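PDB 1BSP: thymidylate synthase 1 from Bacillus subtilis, which catalyses the reductive methylation of dUMP to dTMP, with 5,10-methylenetetrahydrofolate serving as both methyl donor and reductant. Local coordinates for residues I19-F24 and A37-V42; K29-G34 and L273-V278; N51-I56 and F239-L244. All blocks are in the same frame, centred on the assembly; numbering follows the deposited sequence.

How the interactions relate
Interactions 1 and 2 are neighbours, with centres about 15 Å apart. They touch at Ala37: its CA lies 3.6 Å from Trp30 NE1, and its CB packs on Lys29 and Ala277. Both border the predicted substrate sites. In interaction 1 the Thr39 side chain is about 3 Å from that of His221, predicted to bind dUMP shared with the other subunit. Interaction 2 includes Ala277, predicted to bind the folate. Interaction 3 stands apart, its centre about 33 Å from that of interaction 1 and about 31 Å from that of interaction 2. It is buried packing beside helix 188-205, with the Ile56 side chain about 11 Å from that of Asn191, another predicted dUMP residue.

Interaction 1 (I19-F24 and A37-V42); sequences ISDEEF and AHTLSV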
ATOM      1  N   ILE B  19      17.496   4.177 -11.535  1.00 21.10           N
ATOM      2  CA  ILE B  19      18.658   4.184 -10.666  1.00 20.29           C
ATOM      3  C   ILE B  19      19.037   2.720 -10.489  1.00 18.35           C
ATOM      4  O   ILE B  19      18.215   1.911 -10.053  1.00 19.76           O
ATOM      5  CB  ILE B  19      18.333   4.796  -9.278  1.00 22.71           C
ATOM      6  CG1 ILE B  19      17.853   6.234  -9.441  1.00 27.19           C
ATOM      7  CG2 ILE B  19      19.575   4.791  -8.386  1.00 22.42           C
ATOM      8  CD1 ILE B  19      17.349   6.850  -8.154  1.00 36.69           C
ATOM      9  N   SER B  20      20.268   2.375 -10.851  1.00 12.67           N
ATOM     10  CA  SER B  20      20.719   1.003 -10.735  1.00  7.34           C
ATOM     11  C   SER B  20      21.141   0.690  -9.321  1.00  4.71           C
ATOM     12  O   SER B  20      21.254   1.585  -8.487  1.00  8.35           O
ATOM     13  CB  SER B  20      21.886   0.753 -11.696  1.00 12.14           C
ATOM     14  OG  SER B  20      22.925   1.709 -11.545  1.00 14.92           O
ATOM     15  N   ASP B  21      21.347  -0.590  -9.049  1.00  2.00           N
ATOM     16  CA  ASP B  21      21.801  -1.032  -7.742  1.00  3.96           C
ATOM     17  C   ASP B  21      23.122  -1.754  -8.004  1.00  9.08           C
ATOM     18  O   ASP B  21      23.466  -2.721  -7.323  1.00  5.67           O
ATOM     19  CB  ASP B  21      20.782  -1.981  -7.099  1.00  4.87           C
ATOM     20  CG  ASP B  21      20.518  -3.232  -7.932  1.00 11.19           C
ATOM     21  OD1 ASP B  21      21.011  -3.331  -9.069  1.00 12.86           O
ATOM     22  OD2 ASP B  21      19.798  -4.131  -7.445  1.00 17.74           O
ATOM     23  N   GLU B  22      23.836  -1.288  -9.028  1.00 15.30           N
ATOM     24  CA  GLU B  22      25.107  -1.879  -9.448  1.00 17.78           C
ATOM     25  C   GLU B  22      26.236  -1.862  -8.430  1.00 21.67           C
ATOM     26  O   GLU B  22      27.106  -2.740  -8.466  1.00 23.84           O
ATOM     27  CB  GLU B  22      25.565  -1.282 -10.783  1.00 11.93           C
ATOM     28  CG  GLU B  22      24.926  -1.986 -11.996  1.00 11.40           C
ATOM     29  CD  GLU B  22      24.839  -1.120 -13.245  1.00  9.09           C
ATOM     30  OE1 GLU B  22      24.678   0.114 -13.119  1.00 14.67           O
ATOM     31  OE2 GLU B  22      24.879  -1.684 -14.362  1.00 10.25           O
ATOM     32  N   GLU B  23      26.195  -0.913  -7.496  1.00 24.25           N
ATOM     33  CA  GLU B  23      27.236  -0.804  -6.485  1.00 23.94           C
ATOM     34  C   GLU B  23      26.983  -1.678  -5.260  1.00 25.88           C
ATOM     35  O   GLU B  23      27.832  -1.750  -4.371  1.00 28.00           O
ATOM     36  CB  GLU B  23      27.409   0.654  -6.057  1.00 23.62           C
ATOM     37  CG  GLU B  23      26.332   1.179  -5.115  1.00 27.52           C
ATOM     38  CD  GLU B  23      25.254   1.986  -5.816  1.00 29.94           C
ATOM     39  OE1 GLU B  23      24.857   1.627  -6.947  1.00 32.61           O
ATOM     40  OE2 GLU B  23      24.794   2.987  -5.226  1.00 30.15           O
ATOM     41  N   PHE B  24      25.829  -2.344  -5.218  1.00 26.84           N
ATOM     42  CA  PHE B  24      25.468  -3.193  -4.086  1.00 26.72           C
ATOM     43  C   PHE B  24      25.669  -4.668  -4.361  1.00 29.53           C
ATOM     44  O   PHE B  24      25.641  -5.103  -5.513  1.00 32.11           O
ATOM     45  CB  PHE B  24      23.994  -3.013  -3.720  1.00 24.72           C
ATOM     46  CG  PHE B  24      23.644  -1.650  -3.212  1.00 27.61           C
ATOM     47  CD1 PHE B  24      24.164  -1.190  -2.009  1.00 26.61           C
ATOM     48  CD2 PHE B  24      22.768  -0.834  -3.923  1.00 27.15           C
ATOM     49  CE1 PHE B  24      23.818   0.063  -1.523  1.00 28.63           C
ATOM     50  CE2 PHE B  24      22.416   0.425  -3.443  1.00 31.04           C
ATOM     51  CZ  PHE B  24      22.942   0.876  -2.238  1.00 30.02           C
ATOM     52  N   ALA B  37      22.621 -10.329 -10.736  1.00 19.50           N
ATOM     53  CA  ALA B  37      21.542  -9.787 -11.556  1.00 16.34           C
ATOM     54  C   ALA B  37      21.147  -8.423 -11.014  1.00 14.40           C
ATOM     55  O   ALA B  37      20.536  -8.310  -9.942  1.00  9.45           O
ATOM     56  CB  ALA B  37      20.337 -10.735 -11.548  1.00 14.31           C
ATOM     57  N   HIS B  38      21.551  -7.382 -11.725  1.00 13.57           N
ATOM     58  CA  HIS B  38      21.241  -6.029 -11.307  1.00 15.60           C
ATOM     59  C   HIS B  38      19.981  -5.468 -11.940  1.00 14.79           C
ATOM     60  O   HIS B  38      19.637  -5.778 -13.084  1.00 16.28           O
ATOM     61  CB  HIS B  38      22.438  -5.104 -11.558  1.00 15.69           C
ATOM     62  CG  HIS B  38      23.554  -5.301 -10.581  1.00 16.70           C
ATOM     63  ND1 HIS B  38      23.427  -5.016  -9.238  1.00 15.51           N
ATOM     64  CD2 HIS B  38      24.802  -5.795 -10.744  1.00 14.40           C
ATOM     65  CE1 HIS B  38      24.547  -5.330  -8.613  1.00 18.45           C
ATOM     66  NE2 HIS B  38      25.398  -5.806  -9.506  1.00 14.78           N
ATOM     67  N   THR B  39      19.289  -4.640 -11.180  1.00 14.64           N
ATOM     68  CA  THR B  39      18.071  -4.025 -11.655  1.00 14.33           C
ATOM     69  C   THR B  39      18.291  -2.535 -11.851  1.00 13.91           C
ATOM     70  O   THR B  39      19.313  -1.986 -11.442  1.00 14.78           O
ATOM     71  CB  THR B  39      16.955  -4.253 -10.645  1.00  9.30           C
ATOM     72  OG1 THR B  39      17.429  -3.910  -9.335  1.00 10.60           O
ATOM     73  CG2 THR B  39      16.542  -5.702 -10.649  1.00  2.00           C
ATOM     74  N   LEU B  40      17.345  -1.909 -12.530  1.00 13.76           N
ATOM     75  CA  LEU B  40      17.359  -0.481 -12.812  1.00 13.69           C
ATOM     76  C   LEU B  40      15.932  -0.113 -12.382  1.00 16.81           C
ATOM     77  O   LEU B  40      14.968  -0.741 -12.841  1.00 17.11           O
ATOM     78  CB  LEU B  40      17.543  -0.301 -14.309  1.00 12.68           C
ATOM     79  CG  LEU B  40      17.900   1.063 -14.872  1.00 15.97           C
ATOM     80  CD1 LEU B  40      19.209   1.526 -14.304  1.00 18.03           C
ATOM     81  CD2 LEU B  40      17.990   0.942 -16.368  1.00 21.38           C
ATOM     82  N   SER B  41      15.766   0.838 -11.470  1.00 16.00           N
ATOM     83  CA  SER B  41      14.412   1.122 -11.023  1.00 16.33           C
ATOM     84  C   SER B  41      13.925   2.530 -10.791  1.00 17.66           C
ATOM     85  O   SER B  41      14.697   3.480 -10.714  1.00 19.95           O
ATOM     86  CB  SER B  41      14.111   0.303  -9.770  1.00 18.01           C
ATOM     87  OG  SER B  41      14.888   0.732  -8.672  1.00 18.64           O
ATOM     88  N   VAL B  42      12.602   2.623 -10.703  1.00 18.07           N
ATOM     89  CA  VAL B  42      11.861   3.847 -10.444  1.00 16.85           C
ATOM     90  C   VAL B  42      11.042   3.516  -9.192  1.00 12.26           C
ATOM     91  O   VAL B  42      10.737   2.350  -8.940  1.00 13.67           O
ATOM     92  CB  VAL B  42      10.915   4.179 -11.613  1.00 21.69           C
ATOM     93  CG1 VAL B  42      10.060   5.376 -11.264  1.00 30.30           C
ATOM     94  CG2 VAL B  42      11.713   4.468 -12.865  1.00 20.25           C
TER
HETATM   95  O   HOH W   1      18.629  -6.977  -8.574  1.00 27.78           O
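Asp21 turns CG between its backbone N and carbonyl carbon (chi1 59°), which carries the carboxylate across to His38 and Thr39. His38 keeps CG beside its own N (chi1 -74°), and ND1 faces the acid. His38 ND1 donates to Asp21 OD1 at 3.0 Å, with the oxygen near the plane of the imidazole. Ring and carboxylate planes stand 79° apart, and ND1 meets OD1 from above the carboxylate plane. Thr39 N reaches Asp21 OD1 from the opposite face, also at 3.0 Å. Two N-H donors thus grip one oxygen of a buried acid. Glu22 CA sits over a face of the His38 imidazole, 3.7 Å from its centroid, as a CH-pi contact. A leucine in place of His38 would probably leave Asp21 OD1 with Thr39 N as its one remaining donor from segment 37-42 and take away the ring face on which Glu22 CA rests.

The contact lies at one edge, within this chain, of the mixed sheet of the thymidylate synthase fold. Strand 19-20 runs antiparallel to strand 39-49. Ile19 and Ser41 are a hydrogen-bonded pair, Ile19 N to Ser41 O being 3.0 Å. Beside it Leu40 CD1 packs on Ser20 CB at 3.8 Å. Ser41 OG bonds Lys169 of the second subunit, and Thr39 packs on His221. Water 1 donates to Ala37 O at 2.7 Å and to Asp21 OD2.

Interaction 2 (K29-G34 and L273-V278); sequences KWDSDG and LFEVAV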
ATOM      1  N   LYS B  29      20.857 -13.364  -8.904  1.00 46.83           N
ATOM      2  CA  LYS B  29      21.915 -13.768  -9.820  1.00 48.65           C
ATOM      3  C   LYS B  29      21.309 -14.381 -11.073  1.00 46.73           C
ATOM      4  O   LYS B  29      20.161 -14.827 -11.065  1.00 48.33           O
ATOM      5  CB  LYS B  29      22.852 -14.769  -9.150  1.00 53.79           C
ATOM      6  CG  LYS B  29      22.164 -16.018  -8.633  1.00 62.37           C
ATOM      7  CD  LYS B  29      23.154 -16.891  -7.892  1.00 70.61           C
ATOM      8  CE  LYS B  29      22.504 -18.177  -7.425  1.00 75.73           C
ATOM      9  NZ  LYS B  29      23.460 -19.009  -6.642  1.00 82.20           N
ATOM     10  N   TRP B  30      22.059 -14.348 -12.167  1.00 42.88           N
ATOM     11  CA  TRP B  30      21.589 -14.907 -13.427  1.00 38.45           C
ATOM     12  C   TRP B  30      21.778 -16.419 -13.417  1.00 39.84           C
ATOM     13  O   TRP B  30      22.882 -16.904 -13.167  1.00 38.57           O
ATOM     14  CB  TRP B  30      22.361 -14.293 -14.589  1.00 32.24           C
ATOM     15  CG  TRP B  30      22.079 -12.838 -14.799  1.00 28.53           C
ATOM     16  CD1 TRP B  30      22.945 -11.800 -14.613  1.00 30.67           C
ATOM     17  CD2 TRP B  30      20.856 -12.256 -15.272  1.00 30.88           C
ATOM     18  NE1 TRP B  30      22.343 -10.608 -14.946  1.00 28.71           N
ATOM     19  CE2 TRP B  30      21.057 -10.858 -15.349  1.00 29.56           C
ATOM     20  CE3 TRP B  30      19.608 -12.781 -15.641  1.00 24.09           C
ATOM     21  CZ2 TRP B  30      20.054  -9.979 -15.779  1.00 26.07           C
ATOM     22  CZ3 TRP B  30      18.617 -11.906 -16.070  1.00 18.26           C
ATOM     23  CH2 TRP B  30      18.846 -10.523 -16.133  1.00 17.90           C
ATOM     24  N   ASP B  31      20.706 -17.152 -13.710  1.00 43.91           N
ATOM     25  CA  ASP B  31      20.751 -18.613 -13.725  1.00 47.60           C
ATOM     26  C   ASP B  31      21.744 -19.164 -14.749  1.00 46.90           C
ATOM     27  O   ASP B  31      22.191 -20.295 -14.630  1.00 47.92           O
ATOM     28  CB  ASP B  31      19.356 -19.190 -14.009  1.00 51.00           C
ATOM     29  CG  ASP B  31      18.930 -18.973 -15.453  1.00 54.46           C
ATOM     30  OD1 ASP B  31      18.800 -17.799 -15.865  1.00 57.08           O
ATOM     31  OD2 ASP B  31      18.742 -19.979 -16.181  1.00 52.03           O
ATOM     32  N   SER B  32      22.055 -18.372 -15.770  1.00 44.81           N
ATOM     33  CA  SER B  32      22.987 -18.808 -16.803  1.00 44.63           C
ATOM     34  C   SER B  32      24.442 -18.842 -16.340  1.00 45.58           C
ATOM     35  O   SER B  32      25.061 -19.903 -16.309  1.00 48.62           O
ATOM     36  CB  SER B  32      22.853 -17.923 -18.043  1.00 42.44           C
ATOM     37  OG  SER B  32      23.175 -16.573 -17.755  1.00 46.01           O
ATOM     38  N   ASP B  33      24.977 -17.678 -15.975  1.00 44.87           N
ATOM     39  CA  ASP B  33      26.370 -17.588 -15.547  1.00 44.61           C
ATOM     40  C   ASP B  33      26.618 -17.267 -14.077  1.00 43.95           C
ATOM     41  O   ASP B  33      27.759 -17.018 -13.684  1.00 42.13           O
ATOM     42  CB  ASP B  33      27.151 -16.613 -16.448  1.00 46.25           C
ATOM     43  CG  ASP B  33      26.503 -15.232 -16.550  1.00 47.20           C
ATOM     44  OD1 ASP B  33      25.572 -14.928 -15.777  1.00 48.76           O
ATOM     45  OD2 ASP B  33      26.935 -14.438 -17.416  1.00 48.21           O
ATOM     46  N   GLY B  34      25.555 -17.241 -13.280  1.00 42.30           N
ATOM     47  CA  GLY B  34      25.694 -16.955 -11.860  1.00 42.37           C
ATOM     48  C   GLY B  34      26.047 -15.526 -11.470  1.00 39.70           C
ATOM     49  O   GLY B  34      25.981 -15.180 -10.288  1.00 38.69           O
ATOM     50  N   LEU B 273      12.403 -13.353 -25.845  1.00 28.90           N
ATOM     51  CA  LEU B 273      12.996 -14.121 -24.745  1.00 28.40           C
ATOM     52  C   LEU B 273      13.578 -13.225 -23.650  1.00 25.43           C
ATOM     53  O   LEU B 273      14.079 -12.138 -23.931  1.00 24.74           O
ATOM     54  CB  LEU B 273      14.069 -15.077 -25.276  1.00 27.85           C
ATOM     55  CG  LEU B 273      13.608 -16.077 -26.342  1.00 29.12           C
ATOM     56  CD1 LEU B 273      14.809 -16.773 -26.941  1.00 30.44           C
ATOM     57  CD2 LEU B 273      12.648 -17.097 -25.752  1.00 28.08           C
ATOM     58  N   PHE B 274      13.472 -13.669 -22.400  1.00 24.81           N
ATOM     59  CA  PHE B 274      13.987 -12.915 -21.254  1.00 23.20           C
ATOM     60  C   PHE B 274      14.635 -13.855 -20.261  1.00 22.86           C
ATOM     61  O   PHE B 274      13.970 -14.728 -19.713  1.00 26.43           O
ATOM     62  CB  PHE B 274      12.862 -12.159 -20.535  1.00 16.63           C
ATOM     63  CG  PHE B 274      12.276 -11.048 -21.333  1.00 12.58           C
ATOM     64  CD1 PHE B 274      12.911  -9.816 -21.394  1.00 11.93           C
ATOM     65  CD2 PHE B 274      11.089 -11.226 -22.026  1.00 10.96           C
ATOM     66  CE1 PHE B 274      12.375  -8.771 -22.133  1.00 10.60           C
ATOM     67  CE2 PHE B 274      10.538 -10.184 -22.774  1.00 15.96           C
ATOM     68  CZ  PHE B 274      11.186  -8.952 -22.824  1.00 10.62           C
ATOM     69  N   GLU B 275      15.922 -13.645 -20.009  1.00 22.88           N
ATOM     70  CA  GLU B 275      16.669 -14.466 -19.066  1.00 24.32           C
ATOM     71  C   GLU B 275      16.057 -14.420 -17.678  1.00 25.92           C
ATOM     72  O   GLU B 275      15.669 -13.349 -17.187  1.00 20.07           O
ATOM     73  CB  GLU B 275      18.119 -13.996 -18.969  1.00 29.08           C
ATOM     74  CG  GLU B 275      19.121 -14.887 -19.664  1.00 32.42           C
ATOM     75  CD  GLU B 275      20.543 -14.519 -19.308  1.00 34.69           C
ATOM     76  OE1 GLU B 275      21.004 -14.954 -18.232  1.00 32.11           O
ATOM     77  OE2 GLU B 275      21.191 -13.789 -20.092  1.00 37.19           O
ATOM     78  N   VAL B 276      16.032 -15.577 -17.029  1.00 29.80           N
ATOM     79  CA  VAL B 276      15.472 -15.690 -15.692  1.00 36.42           C
ATOM     80  C   VAL B 276      16.482 -15.368 -14.600  1.00 38.55           C
ATOM     81  O   VAL B 276      17.612 -15.856 -14.626  1.00 37.46           O
ATOM     82  CB  VAL B 276      14.894 -17.098 -15.447  1.00 36.20           C
ATOM     83  CG1 VAL B 276      14.262 -17.183 -14.063  1.00 34.59           C
ATOM     84  CG2 VAL B 276      13.862 -17.419 -16.505  1.00 40.10           C
ATOM     85  N   ALA B 277      16.067 -14.513 -13.665  1.00 43.41           N
ATOM     86  CA  ALA B 277      16.890 -14.118 -12.523  1.00 45.70           C
ATOM     87  C   ALA B 277      16.490 -15.035 -11.369  1.00 47.70           C
ATOM     88  O   ALA B 277      15.320 -15.406 -11.249  1.00 48.32           O
ATOM     89  CB  ALA B 277      16.631 -12.664 -12.163  1.00 46.99           C
ATOM     90  N   VAL B 278      17.444 -15.382 -10.516  1.00 50.89           N
ATOM     91  CA  VAL B 278      17.174 -16.282  -9.398  1.00 54.65           C
ATOM     92  C   VAL B 278      17.647 -15.660  -8.094  1.00 56.31           C
ATOM     93  O   VAL B 278      18.695 -14.985  -8.121  1.00 59.57           O
ATOM     94  CB  VAL B 278      17.837 -17.682  -9.631  1.00 54.91           C
ATOM     95  CG1 VAL B 278      18.919 -17.587 -10.686  1.00 55.76           C
ATOM     96  CG2 VAL B 278      18.422 -18.251  -8.336  1.00 56.10           C
ATOM     97  OXT VAL B 278      16.954 -15.830  -7.071  1.00 58.97           O
TER
HETATM   98  O   HOH W   2      16.918 -18.508 -18.385  1.00 47.91           O
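Trp30 and Glu275 cross at about a right angle where the C-terminal tail meets the 29-34 loop. The tail pairs with the loop through a single backbone bridge, Trp30 with Ala277. In thymidylate synthases this tail can fold over bound substrate and cofactor, and Ala277 is a predicted folate-binding residue. On one side of the bridge Lys29 and Val278 exchange two backbone bonds; on the other, Asp31 N reaches Val276 O in a weak bond. Lys29 N to Val278 O is 2.8 Å.

The indole presents its edge to the tail. Trp30 CZ3 lies 3.5 Å from Glu275 O, which is close to the ring plane, and 3.6 Å from Glu275 CB. The Glu275 chain then runs on past the benzo ring, and its carboxylate plane is turned 51° from the indole. Glu275 OE1 accepts from Ser32 OG at 2.7 Å. The hydroxyl comes from above the carboxylate, 42° out of its plane. OE1 also has a salt bridge to Arg225, which makes a cation-pi contact with Trp30. Arg225 also pairs with Asp33, so its charge probably offsets both acids. Asp31 OD1 lies 2.6 Å from Val276 O, which suggests that this acid holds a proton.

At the chain end, the extended Lys29 chain slants across Val278, with Lys29 CG 4.1 Å from Val278 CG1. Val278 CG1 also packs on Asp31 CB at 3.7 Å, so one methyl serves both loop residues. Water 2 donates to Asp31 OD2 at 3.2 Å and takes a weak bond from Val276 N.

Interaction 3 (N51-I56 and F239-L244); sequences NSEVPI and FEAPEL
Ala241 points its methyl at Glu53. The glutamate chain is extended beyond CG (chi2 -177°) and runs past this methyl, with CB, CG and CD all close by. Its nearest approach is Glu53 OE1 to Ala241 CB, 3.5 Å. OE2, the other carboxylate oxygen, has a weak hydrogen bond to the N-terminal nitrogen of Thr1.

Pro242 follows, and its ring meets two branched side chains. Ile56 CG2 lies 3.6 Å from Pro242 CD and 3.7 Å from Pro242 CG. Val54 CG2 reaches Pro242 CG at 3.9 Å. Val54 CG2 also comes to 3.4 Å from Pro242 O, so the valine methyl touches both the ring and the carbonyl of one residue.

These residues join two parts of the thymidylate synthase fold. The loop 51-56 links strand 39-49 to helix 64-76. The other segment leads into strand 243-246, which pairs with strand 261-264 in a small antiparallel sheet. The touching parts run 95° apart, and the interface is mostly apolar packing rather than strand pairing.

Beyond Glu243, whose backbone bonds to Ile264, Leu244 points its side chain toward the loop. Val54 has CG1 anti to its carbonyl carbon (chi1 -70°), which aims this methyl at Leu244. Val54 CG1 lies 3.5 Å from Leu244 CB, and the two side chains meet nearly at right angles. Leu244 also packs on Val197 of helix 188-205 and on Leu263.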
ATOM      1  N   ASN B  51     -11.661  -0.208 -16.752  1.00 22.47           N
ATOM      2  CA  ASN B  51     -12.294  -1.467 -17.121  1.00 20.55           C
ATOM      3  C   ASN B  51     -13.135  -1.483 -18.411  1.00 22.39           C
ATOM      4  O   ASN B  51     -13.964  -2.378 -18.626  1.00 17.62           O
ATOM      5  CB  ASN B  51     -13.052  -2.045 -15.931  1.00 19.55           C
ATOM      6  CG  ASN B  51     -12.172  -2.917 -15.069  1.00 16.60           C
ATOM      7  OD1 ASN B  51     -11.474  -3.787 -15.577  1.00 12.02           O
ATOM      8  ND2 ASN B  51     -12.173  -2.673 -13.767  1.00 10.34           N
ATOM      9  N   SER B  52     -12.895  -0.508 -19.286  1.00 19.56           N
ATOM     10  CA  SER B  52     -13.575  -0.478 -20.570  1.00 19.47           C
ATOM     11  C   SER B  52     -12.842  -1.486 -21.477  1.00 21.41           C
ATOM     12  O   SER B  52     -13.256  -1.749 -22.606  1.00 22.54           O
ATOM     13  CB  SER B  52     -13.530   0.928 -21.173  1.00 20.99           C
ATOM     14  OG  SER B  52     -12.208   1.356 -21.462  1.00 28.33           O
ATOM     15  N   GLU B  53     -11.749  -2.046 -20.958  1.00 20.78           N
ATOM     16  CA  GLU B  53     -10.917  -3.016 -21.663  1.00 22.11           C
ATOM     17  C   GLU B  53     -10.250  -3.874 -20.605  1.00 21.80           C
ATOM     18  O   GLU B  53      -9.989  -3.394 -19.502  1.00 26.60           O
ATOM     19  CB  GLU B  53      -9.770  -2.320 -22.413  1.00 18.30           C
ATOM     20  CG  GLU B  53     -10.148  -1.329 -23.498  1.00 27.78           C
ATOM     21  CD  GLU B  53      -8.926  -0.755 -24.207  1.00 26.10           C
ATOM     22  OE1 GLU B  53      -7.799  -1.214 -23.931  1.00 26.73           O
ATOM     23  OE2 GLU B  53      -9.087   0.160 -25.043  1.00 33.81           O
ATOM     24  N   VAL B  54      -9.974  -5.134 -20.921  1.00 22.94           N
ATOM     25  CA  VAL B  54      -9.247  -5.976 -19.978  1.00 26.29           C
ATOM     26  C   VAL B  54      -7.783  -5.569 -20.173  1.00 25.35           C
ATOM     27  O   VAL B  54      -7.263  -5.596 -21.300  1.00 23.10           O
ATOM     28  CB  VAL B  54      -9.414  -7.481 -20.266  1.00 23.26           C
ATOM     29  CG1 VAL B  54     -10.825  -7.908 -19.958  1.00 27.22           C
ATOM     30  CG2 VAL B  54      -9.075  -7.792 -21.706  1.00 26.72           C
ATOM     31  N   PRO B  55      -7.122  -5.108 -19.099  1.00 24.59           N
ATOM     32  CA  PRO B  55      -5.719  -4.693 -19.206  1.00 22.51           C
ATOM     33  C   PRO B  55      -4.809  -5.882 -19.473  1.00 18.17           C
ATOM     34  O   PRO B  55      -4.539  -6.678 -18.577  1.00 20.77           O
ATOM     35  CB  PRO B  55      -5.450  -4.060 -17.837  1.00 20.65           C
ATOM     36  CG  PRO B  55      -6.302  -4.883 -16.918  1.00 19.85           C
ATOM     37  CD  PRO B  55      -7.598  -4.999 -17.707  1.00 25.96           C
ATOM     38  N   ILE B  56      -4.374  -6.031 -20.717  1.00 14.11           N
ATOM     39  CA  ILE B  56      -3.493  -7.130 -21.064  1.00 11.06           C
ATOM     40  C   ILE B  56      -2.524  -6.645 -22.123  1.00 12.93           C
ATOM     41  O   ILE B  56      -2.825  -5.703 -22.867  1.00 15.02           O
ATOM     42  CB  ILE B  56      -4.288  -8.384 -21.520  1.00 13.47           C
ATOM     43  CG1 ILE B  56      -3.398  -9.627 -21.449  1.00 14.94           C
ATOM     44  CG2 ILE B  56      -4.859  -8.195 -22.923  1.00 10.78           C
ATOM     45  CD1 ILE B  56      -4.158 -10.924 -21.578  1.00 12.75           C
ATOM     46  N   PHE B 239      -2.130  -4.265 -30.536  1.00 39.12           N
ATOM     47  CA  PHE B 239      -3.407  -4.741 -31.045  1.00 35.86           C
ATOM     48  C   PHE B 239      -4.546  -4.310 -30.143  1.00 35.84           C
ATOM     49  O   PHE B 239      -4.338  -3.999 -28.972  1.00 39.93           O
ATOM     50  CB  PHE B 239      -3.394  -6.259 -31.152  1.00 30.80           C
ATOM     51  CG  PHE B 239      -2.430  -6.772 -32.157  1.00 31.86           C
ATOM     52  CD1 PHE B 239      -2.607  -6.505 -33.508  1.00 34.43           C
ATOM     53  CD2 PHE B 239      -1.335  -7.517 -31.761  1.00 32.82           C
ATOM     54  CE1 PHE B 239      -1.703  -6.973 -34.448  1.00 33.98           C
ATOM     55  CE2 PHE B 239      -0.426  -7.989 -32.693  1.00 36.46           C
ATOM     56  CZ  PHE B 239      -0.609  -7.718 -34.038  1.00 35.21           C
ATOM     57  N   GLU B 240      -5.754  -4.307 -30.695  1.00 34.03           N
ATOM     58  CA  GLU B 240      -6.941  -3.928 -29.947  1.00 31.12           C
ATOM     59  C   GLU B 240      -7.074  -4.874 -28.763  1.00 29.36           C
ATOM     60  O   GLU B 240      -6.694  -6.040 -28.855  1.00 25.08           O
ATOM     61  CB  GLU B 240      -8.177  -4.031 -30.844  1.00 32.78           C
ATOM     62  CG  GLU B 240      -8.078  -3.241 -32.158  1.00 34.35           C
ATOM     63  CD  GLU B 240      -7.950  -1.728 -31.955  1.00 39.86           C
ATOM     64  OE1 GLU B 240      -8.342  -1.219 -30.882  1.00 45.48           O
ATOM     65  OE2 GLU B 240      -7.462  -1.040 -32.878  1.00 43.02           O
ATOM     66  N   ALA B 241      -7.585  -4.371 -27.648  1.00 29.73           N
ATOM     67  CA  ALA B 241      -7.750  -5.203 -26.462  1.00 31.58           C
ATOM     68  C   ALA B 241      -8.776  -6.283 -26.717  1.00 32.09           C
ATOM     69  O   ALA B 241      -9.857  -6.002 -27.231  1.00 35.77           O
ATOM     70  CB  ALA B 241      -8.196  -4.365 -25.299  1.00 37.94           C
ATOM     71  N   PRO B 242      -8.477  -7.522 -26.308  1.00 29.38           N
ATOM     72  CA  PRO B 242      -9.385  -8.654 -26.496  1.00 28.90           C
ATOM     73  C   PRO B 242     -10.582  -8.571 -25.550  1.00 28.89           C
ATOM     74  O   PRO B 242     -10.694  -7.648 -24.737  1.00 29.75           O
ATOM     75  CB  PRO B 242      -8.498  -9.849 -26.160  1.00 26.15           C
ATOM     76  CG  PRO B 242      -7.649  -9.300 -25.052  1.00 23.04           C
ATOM     77  CD  PRO B 242      -7.256  -7.948 -25.599  1.00 27.59           C
ATOM     78  N   GLU B 243     -11.462  -9.555 -25.642  1.00 29.47           N
ATOM     79  CA  GLU B 243     -12.636  -9.590 -24.799  1.00 31.22           C
ATOM     80  C   GLU B 243     -12.510 -10.784 -23.869  1.00 29.59           C
ATOM     81  O   GLU B 243     -12.075 -11.857 -24.285  1.00 29.72           O
ATOM     82  CB  GLU B 243     -13.897  -9.705 -25.657  1.00 38.98           C
ATOM     83  CG  GLU B 243     -15.178  -9.360 -24.912  1.00 57.79           C
ATOM     84  CD  GLU B 243     -16.403  -9.311 -25.813  1.00 64.95           C
ATOM     85  OE1 GLU B 243     -16.316  -8.741 -26.927  1.00 67.09           O
ATOM     86  OE2 GLU B 243     -17.461  -9.835 -25.393  1.00 70.02           O
ATOM     87  N   LEU B 244     -12.815 -10.578 -22.595  1.00 28.23           N
ATOM     88  CA  LEU B 244     -12.743 -11.654 -21.625  1.00 25.12           C
ATOM     89  C   LEU B 244     -14.165 -12.095 -21.345  1.00 28.78           C
ATOM     90  O   LEU B 244     -15.024 -11.267 -21.046  1.00 33.68           O
ATOM     91  CB  LEU B 244     -12.093 -11.170 -20.328  1.00 18.85           C
ATOM     92  CG  LEU B 244     -12.089 -12.158 -19.159  1.00 15.55           C
ATOM     93  CD1 LEU B 244     -11.253 -13.368 -19.501  1.00 13.90           C
ATOM     94  CD2 LEU B 244     -11.555 -11.490 -17.919  1.00 13.08           C
TER